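2-pyrone-4,6-dicarboxylic acid hydrolase, putative (Pseudomonas putida, PDB 2FFI) is a TIM-barrel protein of the amidohydrolase family that probably hydrolyses the lactone 2-pyrone-4,6-dicarboxylate. Local coordinates at residues A[166-171]-A[216-221]. Numbering follows the deposited sequence.
Sequences DHFGRP and RQALCA. With PO4 (phosphate ion), chain C.
Phe168 meets Ala218 on the inward side of helix 208-225, and the contact between the two segments is small and apolar. Ring atom CD1 of Phe168 lies 3.8 Å from CB of Ala218, and CE1 is at 4.1 Å from the same methyl, which approaches the ring obliquely. Leu219 adds its backbone N, near the ring plane at the edge, 4.4 Å from CE1 of Phe168. With CG of Phe168 opposite its own carbonyl carbon (chi1 -64°), the ring is carried toward the helix. Ala215 and Leu222 of the same helix and Val198 of strand 194-199 also touch this side chain, and Phe182 of helix 182-185 packs on Ala218. The layering is that of a TIM barrel: the loop leaving the C-terminal end of strand 163-165 sends Phe168 outward between the parallel strands and an outer helix, while the side chains of Asp166 and His167 turn to the phosphate site at the mouth of the barrel. There the interactions are polar. NE2 of His167 donates to O3 of the phosphate ion, probably from the crystallisation liquor, over 2.7 Å, with an N-H...O angle of 153° and the oxygen near the ring plane. The same Arg110 NH1 that bonds the ion makes a salt bridge to OD1 of Asp166, joining the carboxylate to the phosphate site. On the other ring nitrogen, ND1 of His167 pairs with Ser199, so the imidazole is held at both ends; CB of Asp166 lies 4.2 Å above its centre. A leucine in place of His167, with no ring nitrogens, would probably leave the phosphate less firmly held and the Ser199 hydroxyl free to turn. Within the loop, Arg170 N bonds to His167 O, a backbone link that closes a tight turn around Phe168 and Gly169.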
ATOM      1  N   ASP A 166       3.250  -2.548   4.097  1.00 15.33           N
ATOM      2  CA  ASP A 166       3.341  -1.109   3.829  1.00 15.71           C
ATOM      3  C   ASP A 166       4.561  -0.383   4.378  1.00 16.68           C
ATOM      4  O   ASP A 166       5.023  -0.662   5.481  1.00 18.71           O
ATOM      5  CB  ASP A 166       2.108  -0.385   4.367  1.00 15.81           C
ATOM      6  CG  ASP A 166       0.839  -0.736   3.616  1.00 17.94           C
ATOM      7  OD1 ASP A 166      -0.223  -0.194   4.001  1.00 19.39           O
ATOM      8  OD2 ASP A 166       0.889  -1.540   2.653  1.00 15.02           O
ATOM      9  N   HIS A 167       5.058   0.567   3.592  1.00 16.40           N
ATOM     10  CA  HIS A 167       6.198   1.401   3.947  1.00 13.55           C
ATOM     11  C   HIS A 167       7.365   0.689   4.594  1.00 12.89           C
ATOM     12  O   HIS A 167       7.629   0.884   5.771  1.00 14.36           O
ATOM     13  CB  HIS A 167       5.756   2.522   4.880  1.00 12.11           C
ATOM     14  CG  HIS A 167       4.481   3.182   4.471  1.00  8.94           C
ATOM     15  ND1 HIS A 167       4.171   3.445   3.158  1.00  9.84           N
ATOM     16  CD2 HIS A 167       3.441   3.646   5.204  1.00  8.64           C
ATOM     17  CE1 HIS A 167       2.994   4.041   3.095  1.00  7.99           C
ATOM     18  NE2 HIS A 167       2.531   4.175   4.323  1.00  6.61           N
ATOM     19  N   PHE A 168       8.069  -0.131   3.833  1.00 12.39           N
ATOM     20  CA  PHE A 168       9.242  -0.821   4.366  1.00 11.73           C
ATOM     21  C   PHE A 168       8.935  -1.632   5.617  1.00 12.12           C
ATOM     22  O   PHE A 168       9.834  -2.196   6.249  1.00 10.95           O
ATOM     23  CB  PHE A 168      10.318   0.203   4.707  1.00  9.49           C
ATOM     24  CG  PHE A 168      10.850   0.949   3.518  1.00 10.71           C
ATOM     25  CD1 PHE A 168      11.927   0.448   2.796  1.00  9.97           C
ATOM     26  CD2 PHE A 168      10.317   2.184   3.154  1.00 11.29           C
ATOM     27  CE1 PHE A 168      12.465   1.163   1.744  1.00  9.80           C
ATOM     28  CE2 PHE A 168      10.854   2.907   2.095  1.00 11.95           C
ATOM     29  CZ  PHE A 168      11.935   2.396   1.391  1.00 10.50           C
ATOM     30  N   GLY A 169       7.666  -1.709   5.976  1.00 11.31           N
ATOM     31  CA  GLY A 169       7.323  -2.445   7.168  1.00 14.61           C
ATOM     32  C   GLY A 169       7.232  -1.478   8.329  1.00 16.86           C
ATOM     33  O   GLY A 169       7.097  -1.889   9.482  1.00 17.72           O
ATOM     34  N   ARG A 170       7.302  -0.187   8.015  1.00 18.66           N
ATOM     35  CA  ARG A 170       7.214   0.863   9.019  1.00 19.99           C
ATOM     36  C   ARG A 170       8.226   0.625  10.136  1.00 21.24           C
ATOM     37  O   ARG A 170       7.871   0.540  11.307  1.00 22.30           O
ATOM     38  CB  ARG A 170       5.805   0.900   9.600  1.00 20.17           C
ATOM     39  CG  ARG A 170       5.294   2.277   9.972  1.00 22.96           C
ATOM     40  CD  ARG A 170       4.829   3.057   8.752  1.00 23.03           C
ATOM     41  NE  ARG A 170       3.903   4.133   9.096  1.00 22.74           N
ATOM     42  CZ  ARG A 170       4.198   5.152   9.897  1.00 22.91           C
ATOM     43  NH1 ARG A 170       3.287   6.096  10.155  1.00 22.82           N
ATOM     44  NH2 ARG A 170       5.404   5.223  10.440  1.00 20.76           N
ATOM     45  N   PRO A 171       9.505   0.479   9.784  1.00 22.27           N
ATOM     46  CA  PRO A 171      10.536   0.256  10.794  1.00 23.83           C
ATOM     47  C   PRO A 171      10.972   1.622  11.315  1.00 25.46           C
ATOM     48  O   PRO A 171      10.399   2.649  10.932  1.00 24.94           O
ATOM     49  CB  PRO A 171      11.636  -0.447   9.998  1.00 23.51           C
ATOM     50  CG  PRO A 171      11.578   0.284   8.696  1.00 22.73           C
ATOM     51  CD  PRO A 171      10.077   0.383   8.430  1.00 23.10           C
ATOM     52  N   ARG A 216      17.623   3.575   1.923  1.00 26.94           N
ATOM     53  CA  ARG A 216      18.626   3.080   0.986  1.00 28.95           C
ATOM     54  C   ARG A 216      19.134   1.704   1.383  1.00 27.68           C
ATOM     55  O   ARG A 216      19.217   0.796   0.565  1.00 27.11           O
ATOM     56  CB  ARG A 216      19.798   4.069   0.918  1.00 32.21           C
ATOM     57  CG  ARG A 216      20.931   3.645   0.003  1.00 36.08           C
ATOM     58  CD  ARG A 216      20.415   3.391  -1.402  1.00 41.01           C
ATOM     59  NE  ARG A 216      21.501   3.219  -2.363  1.00 44.44           N
ATOM     60  CZ  ARG A 216      22.374   4.170  -2.674  1.00 45.86           C
ATOM     61  NH1 ARG A 216      23.328   3.925  -3.562  1.00 46.94           N
ATOM     62  NH2 ARG A 216      22.290   5.367  -2.103  1.00 46.03           N
ATOM     63  N   GLN A 217      19.483   1.565   2.651  1.00 27.75           N
ATOM     64  CA  GLN A 217      19.978   0.303   3.175  1.00 27.53           C
ATOM     65  C   GLN A 217      18.866  -0.745   3.147  1.00 25.96           C
ATOM     66  O   GLN A 217      19.072  -1.879   2.718  1.00 25.21           O
ATOM     67  CB  GLN A 217      20.463   0.506   4.613  1.00 29.71           C
ATOM     68  CG  GLN A 217      21.565   1.540   4.757  1.00 31.47           C
ATOM     69  CD  GLN A 217      22.883   1.066   4.172  1.00 33.22           C
ATOM     70  OE1 GLN A 217      23.853   1.826   4.096  1.00 31.58           O
ATOM     71  NE2 GLN A 217      22.930  -0.203   3.762  1.00 34.59           N
ATOM     72  N   ALA A 218      17.686  -0.342   3.607  1.00 24.89           N
ATOM     73  CA  ALA A 218      16.515  -1.212   3.666  1.00 24.30           C
ATOM     74  C   ALA A 218      16.194  -1.845   2.320  1.00 24.28           C
ATOM     75  O   ALA A 218      15.923  -3.042   2.243  1.00 23.66           O
ATOM     76  CB  ALA A 218      15.304  -0.429   4.183  1.00 23.76           C
ATOM     77  N   LEU A 219      16.230  -1.035   1.265  1.00 24.41           N
ATOM     78  CA  LEU A 219      15.948  -1.512  -0.081  1.00 23.84           C
ATOM     79  C   LEU A 219      16.919  -2.610  -0.459  1.00 24.09           C
ATOM     80  O   LEU A 219      16.516  -3.713  -0.809  1.00 24.53           O
ATOM     81  CB  LEU A 219      16.069  -0.376  -1.098  1.00 24.02           C
ATOM     82  CG  LEU A 219      14.932  -0.260  -2.120  1.00 24.93           C
ATOM     83  CD1 LEU A 219      15.246   0.854  -3.094  1.00 23.61           C
ATOM     84  CD2 LEU A 219      14.737  -1.572  -2.846  1.00 25.11           C
ATOM     85  N   CYS A 220      18.207  -2.313  -0.396  1.00 24.19           N
ATOM     86  CA  CYS A 220      19.193  -3.313  -0.753  1.00 25.92           C
ATOM     87  C   CYS A 220      19.022  -4.603   0.031  1.00 26.12           C
ATOM     88  O   CYS A 220      19.158  -5.676  -0.538  1.00 27.62           O
ATOM     89  CB  CYS A 220      20.614  -2.766  -0.572  1.00 27.10           C
ATOM     90  SG  CYS A 220      21.032  -1.403  -1.737  1.00 32.17           S
ATOM     91  N   ALA A 221      18.718  -4.515   1.323  1.00 26.13           N
ATOM     92  CA  ALA A 221      18.554  -5.728   2.135  1.00 27.38           C
ATOM     93  C   ALA A 221      17.244  -6.439   1.799  1.00 27.26           C
ATOM     94  O   ALA A 221      17.186  -7.664   1.687  1.00 25.42           O
ATOM     95  CB  ALA A 221      18.599  -5.381   3.630  1.00 25.96           C
TER
HETATM   96  P   PO4 C 301      -1.346   5.610   4.778  1.00 17.57           P
HETATM   97  O1  PO4 C 301      -2.482   4.753   4.355  1.00 16.14           O
HETATM   98  O2  PO4 C 301      -1.290   5.675   6.260  1.00 18.75           O
HETATM   99  O3  PO4 C 301      -0.078   5.035   4.269  1.00 15.97           O
HETATM  100  O4  PO4 C 301      -1.536   6.976   4.232  1.00 17.25           O